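Putative calcium binding protein (Streptomyces coelicolor, PDB 3AKA) binds calcium ions through EF-hand loops and probably takes part in calcium-mediated regulation. Local coordinates at residues K31-E36 with A121-A126; I21-F26 with G52-W57; I95-L100 with E153-F158; Q58-I63 with D90-I95. All blocks are in the same frame, centred on the assembly; numbering follows the deposited sequence.

How the contacts relate
The four contacts join helices of an EF-hand protein. Contact 2 lies within its N-terminal half, contact 3 within its C-terminal half, and contacts 1 and 4 bridge the halves. Helix 23-37 serves contacts 1 and 2, helix 44-64 contacts 2 and 4, and helix 89-107 contacts 3 and 4, which share I95. Contact 2 closes first along the chain, then contact 4, then contact 3 opens; contact 1 crosses contacts 2 and 3 and encloses contact 4. Contacts 2, 3 and 4 touch one another, with centres about 11 to 14 Å apart, and make one continuous core. Contact 1, its centre about 22 Å from that of contact 4, ties the halves together nearer the surface.

Contact 1 of 4, residues K31-E36 with A121-A126; sequences KALLAE and ARALTA
The guanidinium of R122 receives E36 at its edge: the carboxylate oxygen OE2 and the backbone O of E36 both lie close to its plane, while F37 makes a cation-pi contact with the same group. The carboxylate is turned 77° from the guanidinium, and the grip is side-on. R122 NE donates to OE2 of E36 over 2.8 Å, an almost straight bond that uses the anti lone pair. R122 NH2 takes the backbone O of E36 at 2.9 Å, approaching from above the carbonyl plane. A bend at chi3 (67°) folds the R122 chain so that both donors face E36, and NH1 forms a salt bridge with D119, probably part of the third EF-hand loop. The other oxygen of E36, OE1, accepts from a water that also bonds weakly to OG1 of T125.

Beside this polar edge the helices meet through small residues. L33 CD1 lies 3.7 Å from A123 CB, and A126 CB comes within 3.8 Å of L33 CA; with these alanines the axes of segments 31-36 and 121-126 approach to 8.8 Å at 139°. A leucine in place of R122 would probably leave the E36 carboxylate and D119 without their shared cation. R122 probably offsets the charge of both E36 and D119, and also binds a backbone carbonyl, which is likely to fix the end of helix 23-37 against helix 117-126.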
loop_
_atom_site.group_PDB
_atom_site.type_symbol
_atom_site.label_atom_id
_atom_site.label_comp_id
_atom_site.label_asym_id
_atom_site.label_seq_id
_atom_site.Cartn_x
_atom_site.Cartn_y
_atom_site.Cartn_z
ATOM N N LYS A 31 -0.297 -7.014 9.209
ATOM C CA LYS A 31 0.207 -8.224 9.888
ATOM C C LYS A 31 1.332 -8.877 9.055
ATOM O O LYS A 31 2.362 -9.274 9.601
ATOM C CB LYS A 31 -0.927 -9.221 10.115
ATOM C CG LYS A 31 -0.511 -10.453 10.881
ATOM C CD LYS A 31 -1.726 -11.359 11.087
ATOM C CE LYS A 31 -1.410 -12.764 10.610
ATOM N NZ LYS A 31 -2.307 -13.830 11.220
ATOM N N ALA A 32 1.136 -8.953 7.739
ATOM C CA ALA A 32 2.152 -9.574 6.859
ATOM C C ALA A 32 3.459 -8.795 6.861
ATOM O O ALA A 32 4.552 -9.378 6.871
ATOM C CB ALA A 32 1.617 -9.684 5.430
ATOM N N LEU A 33 3.350 -7.465 6.799
ATOM C CA LEU A 33 4.561 -6.640 6.744
ATOM C C LEU A 33 5.335 -6.764 8.044
ATOM O O LEU A 33 6.547 -6.907 8.031
ATOM C CB LEU A 33 4.242 -5.178 6.428
ATOM C CG LEU A 33 5.453 -4.260 6.263
ATOM C CD1 LEU A 33 6.207 -4.552 4.990
ATOM C CD2 LEU A 33 5.032 -2.784 6.302
ATOM N N LEU A 34 4.632 -6.727 9.177
ATOM C CA LEU A 34 5.283 -6.829 10.472
ATOM C C LEU A 34 5.992 -8.186 10.630
ATOM O O LEU A 34 7.112 -8.264 11.132
ATOM C CB LEU A 34 4.254 -6.607 11.587
ATOM C CG LEU A 34 3.710 -5.172 11.622
ATOM C CD1 LEU A 34 2.491 -5.024 12.554
ATOM C CD2 LEU A 34 4.810 -4.167 12.031
ATOM N N ALA A 35 5.331 -9.249 10.175
ATOM C CA ALA A 35 5.912 -10.596 10.212
ATOM C C ALA A 35 7.187 -10.659 9.370
ATOM O O ALA A 35 8.200 -11.284 9.778
ATOM C CB ALA A 35 4.892 -11.617 9.715
ATOM N N GLU A 36 7.151 -10.021 8.198
ATOM C CA GLU A 36 8.270 -10.059 7.270
ATOM C C GLU A 36 9.504 -9.477 7.953
ATOM O O GLU A 36 10.586 -10.006 7.823
ATOM C CB GLU A 36 7.939 -9.295 5.969
ATOM C CG GLU A 36 9.115 -9.116 4.987
ATOM C CD GLU A 36 9.720 -10.430 4.545
ATOM O OE1 GLU A 36 8.947 -11.361 4.240
ATOM O OE2 GLU A 36 10.957 -10.507 4.461
ATOM N N ALA A 121 11.697 -4.210 -1.684
ATOM C CA ALA A 121 11.213 -5.441 -2.355
ATOM C C ALA A 121 10.538 -6.420 -1.366
ATOM O O ALA A 121 9.447 -6.969 -1.639
ATOM C CB ALA A 121 12.330 -6.075 -3.174
ATOM N N ARG A 122 11.111 -6.552 -0.174
ATOM C CA ARG A 122 10.515 -7.372 0.885
ATOM C C ARG A 122 9.123 -6.893 1.295
ATOM O O ARG A 122 8.203 -7.704 1.501
ATOM C CB ARG A 122 11.431 -7.417 2.114
ATOM C CG ARG A 122 12.646 -8.375 1.959
ATOM C CD ARG A 122 13.641 -8.193 3.096
ATOM N NE ARG A 122 13.068 -8.637 4.363
ATOM C CZ ARG A 122 13.588 -8.378 5.553
ATOM N NH1 ARG A 122 14.697 -7.655 5.644
ATOM N NH2 ARG A 122 13.004 -8.857 6.651
ATOM N N ALA A 123 8.987 -5.573 1.426
ATOM C CA ALA A 123 7.711 -4.952 1.758
ATOM C C ALA A 123 6.658 -5.287 0.696
ATOM O O ALA A 123 5.541 -5.705 1.019
ATOM C CB ALA A 123 7.876 -3.426 1.910
ATOM N N LEU A 124 7.037 -5.133 -0.569
ATOM C CA LEU A 124 6.131 -5.408 -1.661
ATOM C C LEU A 124 5.670 -6.864 -1.640
ATOM O O LEU A 124 4.465 -7.145 -1.862
ATOM C CB LEU A 124 6.805 -5.017 -2.993
ATOM C CG LEU A 124 7.021 -3.509 -3.140
ATOM C CD1 LEU A 124 7.689 -3.256 -4.478
ATOM C CD2 LEU A 124 5.684 -2.793 -3.056
ATOM N N THR A 125 6.582 -7.784 -1.341
ATOM C CA THR A 125 6.194 -9.213 -1.294
ATOM C C THR A 125 5.237 -9.480 -0.127
ATOM O O THR A 125 4.324 -10.287 -0.254
ATOM C CB THR A 125 7.373 -10.196 -1.222
ATOM O OG1 THR A 125 8.076 -10.043 0.031
ATOM C CG2 THR A 125 8.295 -10.019 -2.436
ATOM N N ALA A 126 5.448 -8.800 1.000
ATOM C CA ALA A 126 4.445 -8.839 2.084
ATOM C C ALA A 126 3.028 -8.464 1.644
ATOM O O ALA A 126 2.042 -8.981 2.208
ATOM C CB ALA A 126 4.885 -7.997 3.259
HETATM O O HOH W 1 6.795 -11.146 2.895
#

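Contact 2 of 4, residues I21-F26 with G52-W57; sequences IDRSDF and GAEALW. With CA (calcium ion), chain F.
W57 spreads its indole beneath the turn that starts helix 23-37, one face covered by the D22-R23 peptide. The backbone N of R23 stands 3.6 Å above the indole plane, over its centre, and R23 CB makes a CH-pi contact 3.8 Å from the centroid of the five-membered ring. Chi1 of W57 (156°) sets CG roughly anti to the backbone N and carries the indole away from its own helix to this turn. At the far end of the ring, CZ3 meets I21 CG2 at 4.0 Å.

F26 turns differently: its CG lies beside the backbone N and anti to the carbonyl carbon (chi1 -72°), which drops the phenyl onto helix 44-64. W57 CB sits over one face of that phenyl, 4.0 Å from its centroid, whereas F26 CE2 in turn reaches the edge of the indole.

Helix 23-37 is the exiting helix of the first EF-hand and helix 44-64 the entering helix of the second, so the turn resting on W57 is the end of a calcium loop. There D25 binds the calcium with both carboxylate oxygens, alongside D14, D16, N18 and H20, and its OD2 also accepts from D22 N at 2.9 Å. D22 reaches the metal through a water, while I21 pairs its backbone with I72 of the partner strand.

L56 CG packs 3.6 Å from F26 CE1. A53 CB lies 4.3 Å from F26 CB.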
loop_
_atom_site.group_PDB
_atom_site.type_symbol
_atom_site.label_atom_id
_atom_site.label_comp_id
_atom_site.label_asym_id
_atom_site.label_seq_id
_atom_site.Cartn_x
_atom_site.Cartn_y
_atom_site.Cartn_z
ATOM N N ILE A 21 -13.249 -5.558 -0.889
ATOM C CA ILE A 21 -12.255 -4.996 0.009
ATOM C C ILE A 21 -12.943 -4.742 1.362
ATOM O O ILE A 21 -14.005 -4.103 1.381
ATOM C CB ILE A 21 -11.700 -3.707 -0.561
ATOM C CG1 ILE A 21 -11.148 -3.942 -1.974
ATOM C CG2 ILE A 21 -10.580 -3.208 0.333
ATOM C CD1 ILE A 21 -10.875 -2.593 -2.716
ATOM N N ASP A 22 -12.336 -5.271 2.439
ATOM C CA ASP A 22 -12.785 -5.225 3.860
ATOM C C ASP A 22 -11.674 -4.512 4.669
ATOM O O ASP A 22 -10.528 -4.498 4.245
ATOM C CB ASP A 22 -12.792 -6.681 4.433
ATOM C CG ASP A 22 -14.072 -7.434 4.187
ATOM O OD1 ASP A 22 -15.130 -6.817 3.943
ATOM O OD2 ASP A 22 -14.049 -8.695 4.234
ATOM N N ARG A 23 -11.983 -4.027 5.874
ATOM C CA ARG A 23 -10.930 -3.617 6.835
ATOM C C ARG A 23 -9.907 -4.765 7.030
ATOM O O ARG A 23 -8.703 -4.530 7.122
ATOM C CB ARG A 23 -11.557 -3.178 8.196
ATOM C CG ARG A 23 -10.563 -2.609 9.255
ATOM C CD ARG A 23 -11.298 -1.935 10.462
ATOM N NE ARG A 23 -11.454 -2.680 11.733
ATOM C CZ ARG A 23 -11.117 -3.942 11.972
ATOM N NH1 ARG A 23 -10.562 -4.695 11.019
ATOM N NH2 ARG A 23 -11.329 -4.459 13.176
ATOM N N SER A 24 -10.369 -6.011 7.036
ATOM C CA SER A 24 -9.444 -7.120 7.308
ATOM C C SER A 24 -8.399 -7.327 6.203
ATOM O O SER A 24 -7.352 -7.905 6.472
ATOM C CB SER A 24 -10.181 -8.421 7.596
ATOM O OG SER A 24 -10.978 -8.764 6.507
ATOM N N ASP A 25 -8.690 -6.900 4.971
ATOM C CA ASP A 25 -7.683 -6.949 3.905
ATOM C C ASP A 25 -6.498 -6.101 4.347
ATOM O O ASP A 25 -5.338 -6.503 4.192
ATOM C CB ASP A 25 -8.239 -6.410 2.582
ATOM C CG ASP A 25 -9.086 -7.429 1.857
ATOM O OD1 ASP A 25 -8.633 -8.589 1.670
ATOM O OD2 ASP A 25 -10.232 -7.076 1.510
ATOM N N PHE A 26 -6.812 -4.905 4.866
ATOM C CA PHE A 26 -5.787 -3.977 5.349
ATOM C C PHE A 26 -5.078 -4.479 6.611
ATOM O O PHE A 26 -3.851 -4.423 6.685
ATOM C CB PHE A 26 -6.383 -2.583 5.562
ATOM C CG PHE A 26 -6.687 -1.881 4.284
ATOM C CD1 PHE A 26 -5.769 -0.997 3.720
ATOM C CD2 PHE A 26 -7.882 -2.126 3.618
ATOM C CE1 PHE A 26 -6.061 -0.334 2.499
ATOM C CE2 PHE A 26 -8.188 -1.477 2.431
ATOM C CZ PHE A 26 -7.275 -0.586 1.860
ATOM N N GLY A 52 -2.342 3.330 10.687
ATOM C CA GLY A 52 -2.210 3.880 9.334
ATOM C C GLY A 52 -3.041 3.081 8.334
ATOM O O GLY A 52 -3.670 3.648 7.450
ATOM N N ALA A 53 -3.024 1.760 8.495
ATOM C CA ALA A 53 -3.771 0.852 7.623
ATOM C C ALA A 53 -5.251 1.107 7.813
ATOM O O ALA A 53 -6.000 1.191 6.839
ATOM C CB ALA A 53 -3.403 -0.614 7.948
ATOM N N GLU A 54 -5.662 1.298 9.061
ATOM C CA GLU A 54 -7.084 1.541 9.379
ATOM C C GLU A 54 -7.547 2.870 8.773
ATOM O O GLU A 54 -8.650 2.964 8.229
ATOM C CB GLU A 54 -7.279 1.536 10.893
ATOM C CG GLU A 54 -8.556 2.252 11.408
ATOM C CD GLU A 54 -9.836 1.667 10.925
ATOM O OE1 GLU A 54 -9.848 0.471 10.553
ATOM O OE2 GLU A 54 -10.852 2.421 10.931
ATOM N N ALA A 55 -6.689 3.884 8.854
ATOM C CA ALA A 55 -6.966 5.190 8.241
ATOM C C ALA A 55 -7.109 5.117 6.698
ATOM O O ALA A 55 -7.951 5.812 6.104
ATOM C CB ALA A 55 -5.879 6.213 8.666
ATOM N N LEU A 56 -6.269 4.312 6.054
ATOM C CA LEU A 56 -6.340 4.176 4.604
ATOM C C LEU A 56 -7.628 3.432 4.191
ATOM O O LEU A 56 -8.299 3.850 3.252
ATOM C CB LEU A 56 -5.082 3.503 4.046
ATOM C CG LEU A 56 -5.020 3.143 2.543
ATOM C CD1 LEU A 56 -5.252 4.356 1.642
ATOM C CD2 LEU A 56 -3.687 2.485 2.241
ATOM N N TRP A 57 -7.954 2.339 4.887
ATOM C CA TRP A 57 -9.248 1.663 4.680
ATOM C C TRP A 57 -10.415 2.678 4.782
ATOM O O TRP A 57 -11.314 2.688 3.953
ATOM C CB TRP A 57 -9.435 0.532 5.717
ATOM C CG TRP A 57 -10.920 0.205 5.959
ATOM C CD1 TRP A 57 -11.637 0.446 7.094
ATOM C CD2 TRP A 57 -11.838 -0.360 5.012
ATOM N NE1 TRP A 57 -12.954 0.059 6.918
ATOM C CE2 TRP A 57 -13.104 -0.429 5.642
ATOM C CE3 TRP A 57 -11.718 -0.786 3.684
ATOM C CZ2 TRP A 57 -14.250 -0.938 4.986
ATOM C CZ3 TRP A 57 -12.846 -1.293 3.033
ATOM C CH2 TRP A 57 -14.097 -1.372 3.690
HETATM CA CA CA F . -10.928 -9.122 0.544
HETATM O O HOH W 2 -11.695 -9.597 2.807
#

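Contact 3 of 4, residues I95-L100 with E153-F158; sequences IARPFL and EIVPAF. With CA (calcium ion), chain H.
A charged plane rests on a valine: R97 lays one face of its guanidinium on V155, with CG1 of V155 3.7 Å from NH2 of R97. The arginine runs out with CG anti to the backbone N and bends at chi3 (-73°), turning the flat group across the valine. NH1 forms a salt bridge with E151, at the start of the same helix 151-161, and NE one with E94 of its own helix.

Deeper in, L100 fits between three residues of helix 151-161. CD1 of L100 lies 3.9 Å from CG2 of V155 and also touches the CB-CG end of F158, while CD2 of L100 meets I154 CG2 at 3.9 Å. F158 reaches across with CG anti to the backbone N (chi1 -178°) and receives the A96 methyl over one face, a CH-pi contact with CB 3.9 Å from the ring centroid. The phenyl also meets the rings of F92 and F162, which makes it a link to the aromatic core. The axes of segments 95-100 and 153-158 come within 10.2 Å at 138°, and each helix is kinked at a proline, P98 or P156.

Helix 151-161 is the exiting helix of the fourth EF-hand. At its start E153 binds the loop calcium through both oxygens, with D142, D144, D146 and K148 as the other protein ligands. Between the two segments the contact is apolar and CH-pi; R97-E151 adds a charged tie that probably steadies the guanidinium on V155.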
loop_
_atom_site.group_PDB
_atom_site.type_symbol
_atom_site.label_atom_id
_atom_site.label_comp_id
_atom_site.label_asym_id
_atom_site.label_seq_id
_atom_site.Cartn_x
_atom_site.Cartn_y
_atom_site.Cartn_z
ATOM N N ILE A 95 -4.226 10.448 2.094
ATOM C CA ILE A 95 -4.972 9.529 2.948
ATOM C C ILE A 95 -4.040 8.356 3.349
ATOM O O ILE A 95 -4.020 7.939 4.507
ATOM C CB ILE A 95 -6.239 9.000 2.241
ATOM C CG1 ILE A 95 -7.304 10.116 2.160
ATOM C CG2 ILE A 95 -6.779 7.751 2.970
ATOM C CD1 ILE A 95 -8.494 9.779 1.217
ATOM N N ALA A 96 -3.255 7.877 2.380
ATOM C CA ALA A 96 -2.345 6.726 2.572
ATOM C C ALA A 96 -1.042 7.085 3.270
ATOM O O ALA A 96 -0.263 6.207 3.653
ATOM C CB ALA A 96 -2.046 6.085 1.203
ATOM N N ARG A 97 -0.784 8.379 3.439
ATOM C CA ARG A 97 0.526 8.799 3.946
ATOM C C ARG A 97 0.909 8.204 5.324
ATOM O O ARG A 97 2.022 7.706 5.462
ATOM C CB ARG A 97 0.709 10.320 3.931
ATOM C CG ARG A 97 2.187 10.677 4.160
ATOM C CD ARG A 97 2.437 12.177 4.230
ATOM N NE ARG A 97 2.335 12.829 2.924
ATOM C CZ ARG A 97 3.339 12.979 2.058
ATOM N NH1 ARG A 97 4.534 12.483 2.309
ATOM N NH2 ARG A 97 3.136 13.617 0.918
ATOM N N PRO A 98 0.014 8.285 6.337
ATOM C CA PRO A 98 0.367 7.657 7.630
ATOM C C PRO A 98 0.742 6.196 7.460
ATOM O O PRO A 98 1.735 5.775 8.036
ATOM C CB PRO A 98 -0.913 7.784 8.464
ATOM C CG PRO A 98 -1.641 8.941 7.834
ATOM C CD PRO A 98 -1.308 8.942 6.390
ATOM N N PHE A 99 -0.066 5.422 6.723
ATOM C CA PHE A 99 0.263 4.011 6.446
ATOM C C PHE A 99 1.662 3.852 5.808
ATOM O O PHE A 99 2.472 3.008 6.252
ATOM C CB PHE A 99 -0.785 3.338 5.546
ATOM C CG PHE A 99 -0.438 1.909 5.193
ATOM C CD1 PHE A 99 -0.486 0.902 6.165
ATOM C CD2 PHE A 99 -0.036 1.584 3.905
ATOM C CE1 PHE A 99 -0.154 -0.415 5.841
ATOM C CE2 PHE A 99 0.295 0.253 3.559
ATOM C CZ PHE A 99 0.248 -0.742 4.525
ATOM N N LEU A 100 1.921 4.653 4.770
ATOM C CA LEU A 100 3.200 4.556 4.001
ATOM C C LEU A 100 4.378 4.970 4.858
ATOM O O LEU A 100 5.421 4.320 4.839
ATOM C CB LEU A 100 3.135 5.376 2.691
ATOM C CG LEU A 100 2.078 4.863 1.699
ATOM C CD1 LEU A 100 1.865 5.872 0.565
ATOM C CD2 LEU A 100 2.441 3.419 1.199
ATOM N N GLU A 153 9.630 9.336 -2.545
ATOM C CA GLU A 153 9.539 8.463 -3.723
ATOM C C GLU A 153 8.265 7.605 -3.730
ATOM O O GLU A 153 7.574 7.501 -4.756
ATOM C CB GLU A 153 10.801 7.599 -3.842
ATOM C CG GLU A 153 12.056 8.462 -4.162
ATOM C CD GLU A 153 13.390 7.734 -4.082
ATOM O OE1 GLU A 153 13.552 6.845 -3.204
ATOM O OE2 GLU A 153 14.320 8.092 -4.866
ATOM N N ILE A 154 7.938 7.066 -2.561
ATOM C CA ILE A 154 6.832 6.122 -2.363
ATOM C C ILE A 154 5.460 6.780 -2.448
ATOM O O ILE A 154 4.535 6.236 -3.065
ATOM C CB ILE A 154 7.018 5.418 -0.975
ATOM C CG1 ILE A 154 8.270 4.505 -0.998
ATOM C CG2 ILE A 154 5.747 4.717 -0.497
ATOM C CD1 ILE A 154 8.181 3.330 -1.906
ATOM N N VAL A 155 5.317 7.946 -1.832
ATOM C CA VAL A 155 4.000 8.577 -1.795
ATOM C C VAL A 155 3.536 9.004 -3.203
ATOM O O VAL A 155 2.423 8.652 -3.616
ATOM C CB VAL A 155 3.900 9.699 -0.728
ATOM C CG1 VAL A 155 2.541 10.442 -0.837
ATOM C CG2 VAL A 155 4.083 9.120 0.656
ATOM N N PRO A 156 4.379 9.754 -3.948
ATOM C CA PRO A 156 4.018 10.011 -5.355
ATOM C C PRO A 156 3.862 8.740 -6.217
ATOM O O PRO A 156 3.032 8.707 -7.107
ATOM C CB PRO A 156 5.184 10.887 -5.866
ATOM C CG PRO A 156 5.733 11.541 -4.631
ATOM C CD PRO A 156 5.625 10.449 -3.570
ATOM N N ALA A 157 4.643 7.703 -5.943
ATOM C CA ALA A 157 4.538 6.445 -6.713
ATOM C C ALA A 157 3.172 5.804 -6.498
ATOM O O ALA A 157 2.541 5.265 -7.424
ATOM C CB ALA A 157 5.638 5.466 -6.277
ATOM N N PHE A 158 2.745 5.844 -5.247
ATOM C CA PHE A 158 1.446 5.340 -4.840
ATOM C C PHE A 158 0.318 6.113 -5.570
ATOM O O PHE A 158 -0.576 5.500 -6.167
ATOM C CB PHE A 158 1.338 5.462 -3.303
ATOM C CG PHE A 158 0.050 4.929 -2.737
ATOM C CD1 PHE A 158 -0.003 3.649 -2.192
ATOM C CD2 PHE A 158 -1.092 5.713 -2.720
ATOM C CE1 PHE A 158 -1.197 3.157 -1.658
ATOM C CE2 PHE A 158 -2.299 5.230 -2.192
ATOM C CZ PHE A 158 -2.352 3.956 -1.655
HETATM CA CA CA H . 16.216 7.050 -3.632
#

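Contact 4 of 4, residues Q58-I63 with D90-I95; sequences QGLAGI and DRFAEI
G59 is the first residue of segment 58-63 to touch helix 89-107, and its bare CA lies against I95, 3.7 Å from CG2. A beta carbon on G59 would run into that methyl, so the absence of a side chain lets the backbones come close here, CA to CA 6.0 Å. One residue on, L60 turns to F92 and lays CD1 4.0 Å from CE1 of the ring, with its CB near the same atom. A turn later I63 reaches between two partners. Its CD1 lies 3.8 Å from F92 CD1 and 4.2 Å from I95 CD1, which places the tips of the two isoleucines near one another.

F92 extends from helix 89-107 with CG anti to its backbone N (chi1 -176°), and this carries the phenyl across to L60 and I63. The ring also touches L56, F13 and L85. With an alanine in place of F92, L60 and I63 would probably lose the surface they pack against, and a gap would be likely to open between the two helices.

The axes of the two helical segments approach to 10.1 Å at 143°, a roughly antiparallel pairing made by apolar side chains and the bare backbone of G59. Helix 44-64 leads into the calcium loop that begins at D65, and helix 89-107 into the one that begins at D108: the contact thus packs the entering helices of the second and third EF-hands against each other, joining the two paired EF-hand halves.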
loop_
_atom_site.group_PDB
_atom_site.type_symbol
_atom_site.label_atom_id
_atom_site.label_comp_id
_atom_site.label_asym_id
_atom_site.label_seq_id
_atom_site.Cartn_x
_atom_site.Cartn_y
_atom_site.Cartn_z
ATOM N N GLN A 58 -10.409 3.515 5.815
ATOM C CA GLN A 58 -11.529 4.477 5.993
ATOM C C GLN A 58 -11.625 5.512 4.880
ATOM O O GLN A 58 -12.732 5.899 4.457
ATOM C CB GLN A 58 -11.459 5.156 7.366
ATOM C CG GLN A 58 -11.607 4.199 8.558
ATOM C CD GLN A 58 -12.992 3.516 8.672
ATOM O OE1 GLN A 58 -13.145 2.522 9.399
ATOM N NE2 GLN A 58 -13.992 4.037 7.956
ATOM N N GLY A 59 -10.464 5.967 4.406
ATOM C CA GLY A 59 -10.372 6.863 3.248
ATOM C C GLY A 59 -10.908 6.245 1.976
ATOM O O GLY A 59 -11.702 6.864 1.241
ATOM N N LEU A 60 -10.503 5.007 1.719
ATOM C CA LEU A 60 -10.944 4.294 0.546
ATOM C C LEU A 60 -12.445 3.966 0.604
ATOM O O LEU A 60 -13.178 4.139 -0.403
ATOM C CB LEU A 60 -10.131 3.012 0.354
ATOM C CG LEU A 60 -10.542 2.227 -0.910
ATOM C CD1 LEU A 60 -10.360 3.060 -2.168
ATOM C CD2 LEU A 60 -9.731 0.929 -1.032
ATOM N N ALA A 61 -12.896 3.518 1.777
ATOM C CA ALA A 61 -14.315 3.260 2.012
ATOM C C ALA A 61 -15.112 4.532 1.794
ATOM O O ALA A 61 -16.163 4.480 1.162
ATOM C CB ALA A 61 -14.564 2.735 3.427
ATOM N N GLY A 62 -14.614 5.656 2.321
ATOM C CA GLY A 62 -15.282 6.965 2.130
ATOM C C GLY A 62 -15.545 7.236 0.662
ATOM O O GLY A 62 -16.612 7.733 0.259
ATOM N N ILE A 63 -14.579 6.865 -0.156
ATOM C CA ILE A 63 -14.651 7.104 -1.590
ATOM C C ILE A 63 -15.543 6.092 -2.315
ATOM O O ILE A 63 -16.401 6.477 -3.112
ATOM C CB ILE A 63 -13.219 7.091 -2.199
ATOM C CG1 ILE A 63 -12.417 8.289 -1.676
ATOM C CG2 ILE A 63 -13.267 7.019 -3.749
ATOM C CD1 ILE A 63 -10.881 8.106 -1.861
ATOM N N ASP A 90 -3.607 12.847 -5.755
ATOM C CA ASP A 90 -2.808 13.429 -4.678
ATOM C C ASP A 90 -3.507 13.360 -3.342
ATOM O O ASP A 90 -2.876 13.047 -2.336
ATOM C CB ASP A 90 -2.445 14.877 -4.991
ATOM C CG ASP A 90 -1.277 14.993 -5.951
ATOM O OD1 ASP A 90 -0.860 13.960 -6.523
ATOM O OD2 ASP A 90 -0.762 16.129 -6.121
ATOM N N ARG A 91 -4.806 13.662 -3.342
ATOM C CA ARG A 91 -5.633 13.544 -2.148
ATOM C C ARG A 91 -5.651 12.108 -1.593
ATOM O O ARG A 91 -5.485 11.897 -0.377
ATOM C CB ARG A 91 -7.053 14.045 -2.426
ATOM C CG ARG A 91 -7.139 15.559 -2.663
ATOM C CD ARG A 91 -8.463 16.107 -2.098
ATOM N NE ARG A 91 -9.471 16.273 -3.132
ATOM C CZ ARG A 91 -10.782 16.299 -2.917
ATOM N NH1 ARG A 91 -11.284 16.154 -1.689
ATOM N NH2 ARG A 91 -11.597 16.452 -3.950
ATOM N N PHE A 92 -5.831 11.119 -2.472
ATOM C CA PHE A 92 -5.817 9.725 -2.016
ATOM C C PHE A 92 -4.457 9.294 -1.449
ATOM O O PHE A 92 -4.395 8.559 -0.447
ATOM C CB PHE A 92 -6.290 8.775 -3.122
ATOM C CG PHE A 92 -6.383 7.333 -2.688
ATOM C CD1 PHE A 92 -7.285 6.942 -1.699
ATOM C CD2 PHE A 92 -5.576 6.362 -3.281
ATOM C CE1 PHE A 92 -7.382 5.590 -1.285
ATOM C CE2 PHE A 92 -5.662 5.023 -2.891
ATOM C CZ PHE A 92 -6.571 4.631 -1.884
ATOM N N ALA A 93 -3.370 9.782 -2.059
ATOM C CA ALA A 93 -2.018 9.525 -1.568
ATOM C C ALA A 93 -1.826 10.064 -0.147
ATOM O O ALA A 93 -1.184 9.420 0.676
ATOM C CB ALA A 93 -0.976 10.133 -2.514
ATOM N N GLU A 94 -2.380 11.249 0.135
ATOM C CA GLU A 94 -2.298 11.809 1.498
ATOM C C GLU A 94 -3.089 10.988 2.519
ATOM O O GLU A 94 -2.668 10.836 3.675
ATOM C CB GLU A 94 -2.717 13.286 1.525
ATOM C CG GLU A 94 -1.825 14.199 0.664
ATOM C CD GLU A 94 -0.388 14.324 1.184
ATOM O OE1 GLU A 94 -0.130 14.156 2.406
ATOM O OE2 GLU A 94 0.496 14.588 0.352
ATOM N N ILE A 95 -4.226 10.448 2.094
ATOM C CA ILE A 95 -4.972 9.529 2.948
ATOM C C ILE A 95 -4.040 8.356 3.349
ATOM O O ILE A 95 -4.020 7.939 4.507
ATOM C CB ILE A 95 -6.239 9.000 2.241
ATOM C CG1 ILE A 95 -7.304 10.116 2.160
ATOM C CG2 ILE A 95 -6.779 7.751 2.970
ATOM C CD1 ILE A 95 -8.494 9.779 1.217
#